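Local coordinates for protein HTH-type transcriptional repressor NemR (Escherichia coli, PDB 4YZE) that represses transcription of the nemRA-gloA operon by binding the NemR box, and responds to electrophiles and reactive chlorine species such as bleach, at residues R26-T29 with G30-L33; A60-E63 with R64-A68; S106-L109 with T110-L113; V164-A167 with L168-A172. The protein carries 5 engineered substitutions. All coordinates share one frame; numbering follows the deposited sequence.

Contact 1 (R26-T29 with G30-L33); sequences RGFT and GMGL
Phe28 and Met31 meet because both first torsions send CG anti to the backbone N (chi1 -178° and 179°), and the Met31 chain then bends at chi3 (67°). The bend carries the methyl CE back to the Phe28 ring. These residues form the turn that joins helix 10-26 to helix 33-40 in the TetR-type DNA-binding domain, leading into the predicted helix-turn-helix, which takes in Gly32 and Leu33. Met31 CE lies 3.7 Å from Phe28 CE1 and 3.9 Å from Phe28 CD1. The two side chains approach at a slant.

Within the turn the backbone bonds are weak. Met31 N makes a weak hydrogen bond to Phe28 O at 3.1 Å. A second weak bond runs from Met31 N to Gly27 O at 3.3 Å. One N-H is thus shared by two carbonyls. Lys54 adds further ties: its NZ bonds to both Phe28 O and Met31 O, and its charge also makes a cation-pi contact with the Phe28 ring. Glu116 OE1 accepts a hydrogen bond from Thr29 N.

Gly27 follows helix 10-26 and leaves helical geometry with positive phi, a conformation in which a CB would press on the carbonyl O of Arg26. Gly32 is the N-cap of helix 33-40. A side chain at Gly30 would also run into Arg26 O, which lies 3.7 Å from Gly30 CA.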
ATOM      1  N   ARG A  26     -11.415  11.838  -3.664  1.00 73.59           N
ATOM      2  CA  ARG A  26     -12.398  10.848  -4.102  1.00 75.84           C
ATOM      3  C   ARG A  26     -11.909   9.890  -5.181  1.00 69.67           C
ATOM      4  O   ARG A  26     -12.712   9.202  -5.814  1.00 71.74           O
ATOM      5  CB  ARG A  26     -13.691  11.543  -4.538  1.00 86.02           C
ATOM      6  CG  ARG A  26     -14.614  11.865  -3.369  1.00 96.43           C
ATOM      7  CD  ARG A  26     -15.613  12.965  -3.693  1.00104.86           C
ATOM      8  NE  ARG A  26     -15.553  14.033  -2.701  1.00109.75           N
ATOM      9  CZ  ARG A  26     -14.903  15.178  -2.879  1.00113.12           C
ATOM     10  NH1 ARG A  26     -14.272  15.416  -4.021  1.00113.03           N
ATOM     11  NH2 ARG A  26     -14.890  16.093  -1.920  1.00116.72           N
ATOM     12  N   GLY A  27     -10.596   9.825  -5.374  1.00 54.73           N
ATOM     13  CA  GLY A  27     -10.038   8.994  -6.427  1.00 58.85           C
ATOM     14  C   GLY A  27     -10.051   9.708  -7.768  1.00 61.85           C
ATOM     15  O   GLY A  27     -10.797  10.671  -7.956  1.00 61.32           O
ATOM     16  N   PHE A  28      -9.234   9.247  -8.711  1.00 62.10           N
ATOM     17  CA  PHE A  28      -9.187   9.893 -10.016  1.00 62.84           C
ATOM     18  C   PHE A  28     -10.369   9.517 -10.917  1.00 67.04           C
ATOM     19  O   PHE A  28     -10.974  10.381 -11.550  1.00 70.48           O
ATOM     20  CB  PHE A  28      -7.858   9.631 -10.745  1.00 47.97           C
ATOM     21  CG  PHE A  28      -7.772  10.336 -12.072  1.00 50.34           C
ATOM     22  CD1 PHE A  28      -7.559  11.710 -12.127  1.00 49.24           C
ATOM     23  CD2 PHE A  28      -7.942   9.639 -13.263  1.00 54.79           C
ATOM     24  CE1 PHE A  28      -7.485  12.375 -13.345  1.00 50.27           C
ATOM     25  CE2 PHE A  28      -7.883  10.298 -14.494  1.00 53.66           C
ATOM     26  CZ  PHE A  28      -7.650  11.666 -14.533  1.00 52.81           C
ATOM     27  N   THR A  29     -10.683   8.227 -10.986  1.00 71.98           N
ATOM     28  CA  THR A  29     -11.811   7.759 -11.789  1.00 81.65           C
ATOM     29  C   THR A  29     -13.107   8.301 -11.219  1.00 78.92           C
ATOM     30  O   THR A  29     -14.086   8.500 -11.947  1.00 77.99           O
ATOM     31  CB  THR A  29     -11.886   6.230 -11.823  1.00 89.96           C
ATOM     32  OG1 THR A  29     -11.528   5.712 -10.535  1.00 94.47           O
ATOM     33  CG2 THR A  29     -10.929   5.675 -12.873  1.00 90.42           C
ATOM     34  N   GLY A  30     -13.100   8.534  -9.908  1.00 75.29           N
ATOM     35  CA  GLY A  30     -14.242   9.100  -9.217  1.00 72.82           C
ATOM     36  C   GLY A  30     -14.493  10.544  -9.609  1.00 69.08           C
ATOM     37  O   GLY A  30     -15.629  10.967  -9.693  1.00 67.22           O
ATOM     38  N   MET A  31     -13.429  11.304  -9.847  1.00 65.80           N
ATOM     39  CA  MET A  31     -13.567  12.711 -10.198  1.00 64.45           C
ATOM     40  C   MET A  31     -14.122  12.920 -11.601  1.00 66.99           C
ATOM     41  O   MET A  31     -13.451  12.615 -12.579  1.00 68.47           O
ATOM     42  CB  MET A  31     -12.217  13.411 -10.090  1.00 62.09           C
ATOM     43  CG  MET A  31     -12.271  14.877 -10.453  1.00 63.77           C
ATOM     44  SD  MET A  31     -10.621  15.513 -10.774  1.00 63.86           S
ATOM     45  CE  MET A  31     -10.200  14.618 -12.271  1.00 62.81           C
ATOM     46  N   GLY A  32     -15.333  13.464 -11.701  1.00 62.25           N
ATOM     47  CA  GLY A  32     -15.908  13.768 -12.996  1.00 61.78           C
ATOM     48  C   GLY A  32     -15.454  15.133 -13.481  1.00 65.10           C
ATOM     49  O   GLY A  32     -15.197  16.033 -12.677  1.00 63.80           O
ATOM     50  N   LEU A  33     -15.354  15.283 -14.799  1.00 64.81           N
ATOM     51  CA  LEU A  33     -14.986  16.553 -15.424  1.00 67.57           C
ATOM     52  C   LEU A  33     -15.792  17.765 -14.932  1.00 64.95           C
ATOM     53  O   LEU A  33     -15.210  18.768 -14.507  1.00 58.34           O
ATOM     54  CB  LEU A  33     -15.115  16.443 -16.941  1.00 73.47           C
ATOM     55  CG  LEU A  33     -13.873  16.728 -17.785  1.00 74.22           C
ATOM     56  CD1 LEU A  33     -14.308  17.113 -19.198  1.00 72.00           C
ATOM     57  CD2 LEU A  33     -12.981  17.805 -17.163  1.00 65.71           C
TER

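Contact 2 (A60-E63 with R64-A68); sequences AMLE and RHYAA
Four backbone hydrogen bonds join residues 60-63 to residues 64-67, in the i to i+4 pattern of an alpha helix. The straightest runs from His65 N to Met61 O, 2.9 Å with an N-H...O angle of 169°. Tyr66 N reaches Leu62 O at 2.8 Å, and this donor sits nearly in line with the carbonyl bond. Arg64 N to Ala60 O and Ala67 N to Glu63 O complete the set, their donors tilted from the carbonyl planes.

Met61 O also accepts a bond from a water at 2.8 Å. That water in turn takes a bond from Arg64 NH1 at 3.0 Å, in the guanidinium plane. The extended Arg64 chain carries its NE to a salt bridge with Glu13. His65 ND1 bonds to Glu20, and Tyr66 OH to Thr110 OG1.

Leu62 and Tyr66 lie side by side and point the same way. In both, CG is anti to the carbonyl carbon (chi1 -74° and -72°). Leu62 CD2 touches Tyr66 CE2 at 4.0 Å. His65 CD2 sits 3.7 Å above one face of the Tyr66 ring, toward its rim. An alanine in place of Tyr66 is likely to leave Thr110 OG1 without its hydroxyl partner and uncover the flank of Leu62.

Helix 54-79 links the TetR-type DNA-binding domain to the C-terminal domain. Ala60, Met61 and Arg64 pack on helix 10-26, Leu62 and Tyr66 on helix 122-148, and Leu62 and His65 on helix 109-114.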
ATOM      1  N   ALA A  60      -0.646  14.877 -16.950  1.00 48.64           N
ATOM      2  CA  ALA A  60      -0.083  16.172 -16.601  1.00 42.40           C
ATOM      3  C   ALA A  60      -0.167  16.421 -15.092  1.00 44.02           C
ATOM      4  O   ALA A  60       0.799  16.917 -14.482  1.00 41.44           O
ATOM      5  CB  ALA A  60      -0.785  17.282 -17.374  1.00 43.78           C
ATOM      6  N   MET A  61      -1.310  16.075 -14.497  1.00 41.12           N
ATOM      7  CA  MET A  61      -1.495  16.204 -13.054  1.00 40.44           C
ATOM      8  C   MET A  61      -0.441  15.405 -12.295  1.00 43.28           C
ATOM      9  O   MET A  61       0.236  15.933 -11.408  1.00 42.91           O
ATOM     10  CB  MET A  61      -2.881  15.717 -12.647  1.00 49.38           C
ATOM     11  CG  MET A  61      -3.150  15.761 -11.139  1.00 51.39           C
ATOM     12  SD  MET A  61      -4.799  15.111 -10.706  1.00 63.16           S
ATOM     13  CE  MET A  61      -4.488  13.335 -10.846  1.00 55.50           C
ATOM     14  N   LEU A  62      -0.292  14.134 -12.654  1.00 39.77           N
ATOM     15  CA  LEU A  62       0.645  13.273 -11.943  1.00 37.53           C
ATOM     16  C   LEU A  62       2.060  13.785 -12.136  1.00 45.00           C
ATOM     17  O   LEU A  62       2.831  13.844 -11.175  1.00 49.19           O
ATOM     18  CB  LEU A  62       0.535  11.826 -12.420  1.00 36.85           C
ATOM     19  CG  LEU A  62      -0.694  11.048 -11.960  1.00 47.76           C
ATOM     20  CD1 LEU A  62      -0.672   9.626 -12.504  1.00 41.69           C
ATOM     21  CD2 LEU A  62      -0.735  11.015 -10.461  1.00 51.49           C
ATOM     22  N   GLU A  63       2.398  14.155 -13.371  1.00 41.51           N
ATOM     23  CA  GLU A  63       3.757  14.606 -13.679  1.00 47.56           C
ATOM     24  C   GLU A  63       4.066  15.843 -12.862  1.00 44.90           C
ATOM     25  O   GLU A  63       5.160  15.976 -12.332  1.00 48.53           O
ATOM     26  CB  GLU A  63       3.933  14.876 -15.180  1.00 50.86           C
ATOM     27  CG  GLU A  63       4.055  13.608 -16.018  1.00 54.42           C
ATOM     28  CD  GLU A  63       3.969  13.873 -17.512  1.00 58.31           C
ATOM     29  OE1 GLU A  63       3.732  15.037 -17.901  1.00 59.58           O
ATOM     30  OE2 GLU A  63       4.136  12.914 -18.299  1.00 58.59           O
ATOM     31  N   ARG A  64       3.083  16.731 -12.735  1.00 39.95           N
ATOM     32  CA  ARG A  64       3.239  17.911 -11.907  1.00 43.44           C
ATOM     33  C   ARG A  64       3.482  17.480 -10.466  1.00 50.56           C
ATOM     34  O   ARG A  64       4.455  17.894  -9.844  1.00 55.10           O
ATOM     35  CB  ARG A  64       2.002  18.817 -11.999  1.00 45.94           C
ATOM     36  CG  ARG A  64       1.974  19.941 -10.963  1.00 47.51           C
ATOM     37  CD  ARG A  64       0.900  20.983 -11.290  1.00 49.28           C
ATOM     38  NE  ARG A  64       0.858  22.089 -10.331  1.00 45.53           N
ATOM     39  CZ  ARG A  64       0.224  22.038  -9.161  1.00 52.26           C
ATOM     40  NH1 ARG A  64      -0.407  20.928  -8.789  1.00 52.80           N
ATOM     41  NH2 ARG A  64       0.229  23.089  -8.350  1.00 51.66           N
ATOM     42  N   HIS A  65       2.604  16.629  -9.950  1.00 51.12           N
ATOM     43  CA  HIS A  65       2.710  16.157  -8.579  1.00 46.77           C
ATOM     44  C   HIS A  65       4.060  15.490  -8.272  1.00 45.15           C
ATOM     45  O   HIS A  65       4.657  15.749  -7.233  1.00 40.80           O
ATOM     46  CB  HIS A  65       1.588  15.170  -8.288  1.00 43.36           C
ATOM     47  CG  HIS A  65       1.778  14.404  -7.020  1.00 44.02           C
ATOM     48  ND1 HIS A  65       1.333  14.867  -5.801  1.00 50.81           N
ATOM     49  CD2 HIS A  65       2.360  13.207  -6.778  1.00 38.66           C
ATOM     50  CE1 HIS A  65       1.633  13.987  -4.862  1.00 50.03           C
ATOM     51  NE2 HIS A  65       2.253  12.970  -5.430  1.00 45.07           N
ATOM     52  N   TYR A  66       4.534  14.621  -9.154  1.00 36.21           N
ATOM     53  CA  TYR A  66       5.773  13.916  -8.856  1.00 43.81           C
ATOM     54  C   TYR A  66       6.981  14.831  -9.044  1.00 54.96           C
ATOM     55  O   TYR A  66       8.000  14.655  -8.377  1.00 52.73           O
ATOM     56  CB  TYR A  66       5.921  12.631  -9.688  1.00 44.31           C
ATOM     57  CG  TYR A  66       4.978  11.532  -9.247  1.00 46.44           C
ATOM     58  CD1 TYR A  66       5.076  10.964  -7.973  1.00 46.07           C
ATOM     59  CD2 TYR A  66       3.990  11.067 -10.096  1.00 39.02           C
ATOM     60  CE1 TYR A  66       4.193   9.960  -7.559  1.00 46.86           C
ATOM     61  CE2 TYR A  66       3.105  10.065  -9.701  1.00 45.55           C
ATOM     62  CZ  TYR A  66       3.204   9.520  -8.434  1.00 51.61           C
ATOM     63  OH  TYR A  66       2.315   8.521  -8.074  1.00 46.89           O
ATOM     64  N   ALA A  67       6.875  15.800  -9.951  1.00 55.32           N
ATOM     65  CA  ALA A  67       7.983  16.730 -10.192  1.00 52.89           C
ATOM     66  C   ALA A  67       8.275  17.516  -8.925  1.00 52.97           C
ATOM     67  O   ALA A  67       9.430  17.679  -8.520  1.00 61.86           O
ATOM     68  CB  ALA A  67       7.661  17.680 -11.335  1.00 51.39           C
ATOM     69  N   ALA A  68       7.211  17.996  -8.303  1.00 44.56           N
ATOM     70  CA  ALA A  68       7.323  18.788  -7.089  1.00 49.71           C
ATOM     71  C   ALA A  68       7.807  17.943  -5.917  1.00 51.65           C
ATOM     72  O   ALA A  68       8.654  18.391  -5.152  1.00 60.55           O
ATOM     73  CB  ALA A  68       5.995  19.447  -6.768  1.00 52.48           C
TER
HETATM   74  O   HOH W   1      -0.591  18.092  -9.877  1.00 51.06           O

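Contact 3 (S106-L109 with T110-L113); sequences SGCL and TVKL
Cys108 and Val111 touch in the first turn of helix 109-114, where Cys108 is the N-cap. Cys108 SG is anti to the backbone N (chi1 175°), and Val111 CG2 is anti to its own carbonyl carbon. This brings Val111 CG2 alongside both Cys108 CB and Cys108 SG, each at 3.6 Å.

Leu109 and Leu113 meet one turn apart, their side chains crossing at a slant. Leu109 CD1 touches Leu113 CD1 at 4.0 Å, and Leu109 CG lies near Leu113 CD2. Both leucines also pack on Leu62 of helix 54-79.

Two backbone bonds set the turn. Lys112 N reaches Cys108 O at 2.8 Å with an N-H...O angle of 168°, and Leu113 N reaches Leu109 O at 2.8 Å.

Cys108 plays a central role in the response to reactive chlorine species. In this reduced form its sulfur touches two apolar groups, Val111 CG2 and the Trp169 ring. A change in the chemistry of the sulfur would therefore probably be felt both at the start of this helix and at helix 158-179.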
ATOM      1  N   SER A 106      -4.602  13.664   5.988  1.00102.23           N
ATOM      2  CA  SER A 106      -4.244  14.199   4.684  1.00103.57           C
ATOM      3  C   SER A 106      -3.679  13.058   3.852  1.00104.05           C
ATOM      4  O   SER A 106      -2.539  12.633   4.066  1.00108.26           O
ATOM      5  CB  SER A 106      -3.203  15.309   4.837  1.00105.53           C
ATOM      6  OG  SER A 106      -3.005  16.005   3.621  1.00107.10           O
ATOM      7  N   GLY A 107      -4.477  12.557   2.912  1.00 95.05           N
ATOM      8  CA  GLY A 107      -4.098  11.390   2.132  1.00 89.98           C
ATOM      9  C   GLY A 107      -2.815  11.541   1.332  1.00 82.31           C
ATOM     10  O   GLY A 107      -2.191  12.602   1.313  1.00 86.83           O
ATOM     11  N   CYS A 108      -2.414  10.463   0.674  1.00 72.93           N
ATOM     12  CA  CYS A 108      -1.261  10.499  -0.216  1.00 68.09           C
ATOM     13  C   CYS A 108      -1.692  10.050  -1.612  1.00 67.98           C
ATOM     14  O   CYS A 108      -2.385   9.039  -1.755  1.00 68.39           O
ATOM     15  CB  CYS A 108      -0.149   9.611   0.342  1.00 66.63           C
ATOM     16  SG  CYS A 108       1.290   9.428  -0.702  1.00 71.74           S
ATOM     17  N   LEU A 109      -1.296  10.804  -2.638  1.00 67.64           N
ATOM     18  CA  LEU A 109      -1.790  10.553  -3.995  1.00 56.52           C
ATOM     19  C   LEU A 109      -1.399   9.178  -4.514  1.00 51.75           C
ATOM     20  O   LEU A 109      -2.241   8.461  -5.056  1.00 48.88           O
ATOM     21  CB  LEU A 109      -1.336  11.641  -4.974  1.00 53.67           C
ATOM     22  CG  LEU A 109      -2.166  11.753  -6.267  1.00 55.34           C
ATOM     23  CD1 LEU A 109      -3.610  12.137  -5.967  1.00 46.55           C
ATOM     24  CD2 LEU A 109      -1.570  12.744  -7.264  1.00 52.44           C
ATOM     25  N   THR A 110      -0.131   8.805  -4.350  1.00 50.22           N
ATOM     26  CA  THR A 110       0.309   7.497  -4.825  1.00 54.40           C
ATOM     27  C   THR A 110      -0.503   6.406  -4.143  1.00 53.52           C
ATOM     28  O   THR A 110      -1.068   5.524  -4.808  1.00 58.26           O
ATOM     29  CB  THR A 110       1.823   7.269  -4.628  1.00 55.71           C
ATOM     30  OG1 THR A 110       2.554   8.139  -5.501  1.00 52.68           O
ATOM     31  CG2 THR A 110       2.190   5.838  -4.967  1.00 59.21           C
ATOM     32  N   VAL A 111      -0.615   6.517  -2.821  1.00 53.52           N
ATOM     33  CA  VAL A 111      -1.354   5.543  -2.029  1.00 54.77           C
ATOM     34  C   VAL A 111      -2.810   5.426  -2.465  1.00 57.99           C
ATOM     35  O   VAL A 111      -3.315   4.320  -2.666  1.00 60.90           O
ATOM     36  CB  VAL A 111      -1.291   5.864  -0.535  1.00 56.48           C
ATOM     37  CG1 VAL A 111      -1.877   4.713   0.259  1.00 61.82           C
ATOM     38  CG2 VAL A 111       0.147   6.095  -0.107  1.00 67.53           C
ATOM     39  N   LYS A 112      -3.483   6.566  -2.616  1.00 55.14           N
ATOM     40  CA  LYS A 112      -4.866   6.568  -3.054  1.00 54.46           C
ATOM     41  C   LYS A 112      -5.019   6.013  -4.461  1.00 52.23           C
ATOM     42  O   LYS A 112      -5.961   5.271  -4.748  1.00 58.78           O
ATOM     43  CB  LYS A 112      -5.440   7.983  -3.001  1.00 58.82           C
ATOM     44  CG  LYS A 112      -6.927   8.054  -3.302  1.00 59.44           C
ATOM     45  CD  LYS A 112      -7.717   8.476  -2.060  1.00 60.08           C
ATOM     46  CE  LYS A 112      -9.167   8.830  -2.391  1.00 65.93           C
ATOM     47  NZ  LYS A 112     -10.084   7.692  -2.179  1.00 68.31           N
ATOM     48  N   LEU A 113      -4.113   6.393  -5.352  1.00 51.54           N
ATOM     49  CA  LEU A 113      -4.269   6.006  -6.757  1.00 57.33           C
ATOM     50  C   LEU A 113      -3.770   4.570  -7.043  1.00 51.30           C
ATOM     51  O   LEU A 113      -4.107   3.974  -8.069  1.00 54.72           O
ATOM     52  CB  LEU A 113      -3.651   7.059  -7.687  1.00 62.07           C
ATOM     53  CG  LEU A 113      -4.626   8.141  -8.191  1.00 66.85           C
ATOM     54  CD1 LEU A 113      -5.472   8.736  -7.068  1.00 60.83           C
ATOM     55  CD2 LEU A 113      -3.890   9.256  -8.927  1.00 66.86           C
TER

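Contact 4 (V164-A167 with L168-A172); sequences VLYA and LWLGA
Tyr166 supplies most of the side-chain contact, touching both Trp169 and Leu170 one turn further along helix 158-179. The Tyr166 ring and the six-membered ring of Trp169 are near parallel, with planes at 21°. They are slid apart, with centroids 5.7 Å apart, and barely overlap. Tyr166 and Trp169 both have CG anti to the backbone N (chi1 -179° and 175°), which brings Tyr166 CE1 to 4.0 Å from Trp169 CE3.

Across the ring from CE1, Leu170 CD1 comes obliquely to Tyr166 CE2, 3.6 Å away. A serine in place of Tyr166 would probably open a gap beside Leu170 and leave the Trp169 ring less firmly placed.

The backbone bonds are helical. Leu168 N reaches Val164 O at 2.8 Å, and Gly171 N reaches Ala167 O at 2.9 Å. Trp169 N and Leu170 N bond likewise to Leu165 O and Tyr166 O.

Every touching residue is buried. Trp169 stacks on Tyr91 of helix 84-97, and its NE1 bonds to Thr95. Tyr166 packs on helices 122-148 and 109-114, and Leu168 on helix 183-195. Ala167 packs on Leu168 and Leu170 on Leu174 of the second subunit, so this part of the helix lies at the dimer interface of the C-terminal domain.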
ATOM      1  N   VAL A 164      13.091  -1.518  -0.696  1.00 27.99           N
ATOM      2  CA  VAL A 164      12.486  -1.990   0.542  1.00 27.30           C
ATOM      3  C   VAL A 164      11.994  -0.817   1.361  1.00 26.33           C
ATOM      4  O   VAL A 164      10.910  -0.879   1.914  1.00 31.07           O
ATOM      5  CB  VAL A 164      13.501  -2.807   1.378  1.00 41.53           C
ATOM      6  CG1 VAL A 164      13.030  -2.986   2.841  1.00 33.70           C
ATOM      7  CG2 VAL A 164      13.751  -4.148   0.714  1.00 42.48           C
ATOM      8  N   LEU A 165      12.801   0.238   1.458  1.00 27.16           N
ATOM      9  CA  LEU A 165      12.417   1.423   2.232  1.00 28.70           C
ATOM     10  C   LEU A 165      11.153   2.050   1.649  1.00 28.45           C
ATOM     11  O   LEU A 165      10.257   2.506   2.382  1.00 26.17           O
ATOM     12  CB  LEU A 165      13.539   2.460   2.235  1.00 29.07           C
ATOM     13  CG  LEU A 165      14.826   2.198   3.031  1.00 38.74           C
ATOM     14  CD1 LEU A 165      15.795   3.349   2.838  1.00 34.62           C
ATOM     15  CD2 LEU A 165      14.544   2.011   4.523  1.00 38.09           C
ATOM     16  N   TYR A 166      11.079   2.080   0.326  1.00 26.16           N
ATOM     17  CA  TYR A 166       9.907   2.651  -0.339  1.00 26.32           C
ATOM     18  C   TYR A 166       8.712   1.734  -0.132  1.00 25.87           C
ATOM     19  O   TYR A 166       7.627   2.194   0.214  1.00 25.66           O
ATOM     20  CB  TYR A 166      10.186   2.891  -1.826  1.00 28.47           C
ATOM     21  CG  TYR A 166       9.002   3.508  -2.535  1.00 34.80           C
ATOM     22  CD1 TYR A 166       8.683   4.846  -2.351  1.00 37.30           C
ATOM     23  CD2 TYR A 166       8.185   2.749  -3.355  1.00 38.92           C
ATOM     24  CE1 TYR A 166       7.595   5.424  -2.981  1.00 36.38           C
ATOM     25  CE2 TYR A 166       7.079   3.321  -4.003  1.00 42.18           C
ATOM     26  CZ  TYR A 166       6.795   4.657  -3.808  1.00 40.48           C
ATOM     27  OH  TYR A 166       5.706   5.237  -4.429  1.00 42.28           O
ATOM     28  N   ALA A 167       8.907   0.431  -0.322  1.00 28.25           N
ATOM     29  CA  ALA A 167       7.799  -0.507  -0.122  1.00 28.52           C
ATOM     30  C   ALA A 167       7.308  -0.390   1.317  1.00 30.64           C
ATOM     31  O   ALA A 167       6.106  -0.395   1.583  1.00 31.34           O
ATOM     32  CB  ALA A 167       8.233  -1.904  -0.409  1.00 26.58           C
ATOM     33  N   LEU A 168       8.247  -0.250   2.249  1.00 30.85           N
ATOM     34  CA  LEU A 168       7.880  -0.154   3.670  1.00 30.84           C
ATOM     35  C   LEU A 168       7.042   1.093   3.956  1.00 25.55           C
ATOM     36  O   LEU A 168       6.024   1.038   4.671  1.00 26.03           O
ATOM     37  CB  LEU A 168       9.148  -0.130   4.528  1.00 33.75           C
ATOM     38  CG  LEU A 168       9.202  -0.605   5.982  1.00 41.28           C
ATOM     39  CD1 LEU A 168      10.214   0.213   6.785  1.00 38.68           C
ATOM     40  CD2 LEU A 168       7.882  -0.625   6.678  1.00 30.86           C
ATOM     41  N   TRP A 169       7.504   2.221   3.431  1.00 26.96           N
ATOM     42  CA  TRP A 169       6.811   3.501   3.560  1.00 31.33           C
ATOM     43  C   TRP A 169       5.388   3.432   2.992  1.00 34.37           C
ATOM     44  O   TRP A 169       4.441   3.947   3.588  1.00 29.07           O
ATOM     45  CB  TRP A 169       7.629   4.554   2.797  1.00 27.52           C
ATOM     46  CG  TRP A 169       7.016   5.919   2.704  1.00 41.15           C
ATOM     47  CD1 TRP A 169       7.186   6.957   3.576  1.00 42.96           C
ATOM     48  CD2 TRP A 169       6.164   6.413   1.654  1.00 44.41           C
ATOM     49  NE1 TRP A 169       6.482   8.058   3.141  1.00 44.27           N
ATOM     50  CE2 TRP A 169       5.845   7.750   1.967  1.00 42.15           C
ATOM     51  CE3 TRP A 169       5.644   5.854   0.481  1.00 51.13           C
ATOM     52  CZ2 TRP A 169       5.017   8.541   1.149  1.00 44.97           C
ATOM     53  CZ3 TRP A 169       4.820   6.639  -0.327  1.00 52.73           C
ATOM     54  CH2 TRP A 169       4.517   7.968   0.014  1.00 41.83           C
ATOM     55  N   LEU A 170       5.256   2.782   1.840  1.00 32.55           N
ATOM     56  CA  LEU A 170       3.980   2.629   1.142  1.00 28.22           C
ATOM     57  C   LEU A 170       3.039   1.771   1.978  1.00 32.02           C
ATOM     58  O   LEU A 170       1.883   2.152   2.243  1.00 28.22           O
ATOM     59  CB  LEU A 170       4.242   1.995  -0.257  1.00 26.53           C
ATOM     60  CG  LEU A 170       3.748   2.683  -1.533  1.00 57.84           C
ATOM     61  CD1 LEU A 170       4.024   1.806  -2.750  1.00 61.18           C
ATOM     62  CD2 LEU A 170       2.263   3.009  -1.469  1.00 54.36           C
ATOM     63  N   GLY A 171       3.534   0.629   2.447  1.00 29.61           N
ATOM     64  CA  GLY A 171       2.673  -0.295   3.179  1.00 27.82           C
ATOM     65  C   GLY A 171       2.280   0.271   4.537  1.00 34.53           C
ATOM     66  O   GLY A 171       1.163   0.061   5.042  1.00 29.15           O
ATOM     67  N   ALA A 172       3.185   1.027   5.134  1.00 24.60           N
ATOM     68  CA  ALA A 172       2.906   1.539   6.470  1.00 24.68           C
ATOM     69  C   ALA A 172       1.849   2.618   6.379  1.00 26.86           C
ATOM     70  O   ALA A 172       0.990   2.720   7.255  1.00 26.45           O
ATOM     71  CB  ALA A 172       4.187   2.084   7.156  1.00 24.50           C
TER

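Overall arrangement
All four contacts are local and follow one another in series, so none nests in or crosses another. Contact 1 closes the turn between helix 10-26 and helix 33-40. Contact 2 is a stretch of helix 54-79 and touches contact 1 where Met61 CE packs on Phe28 CD1, 3.7 Å away. Contact 3 begins helix 109-114 and lies at the centre of the set. It reaches contact 1 through Lys112 and Leu113, contact 2 through Leu109, Thr110 and Leu113, and contact 4 on helix 158-179 through Cys108, Thr110 and Val111. Contacts 1 and 4 do not touch, with nearest atoms about 15 Å apart. Contact 3 thus connects the DNA-binding part to the C-terminal helices.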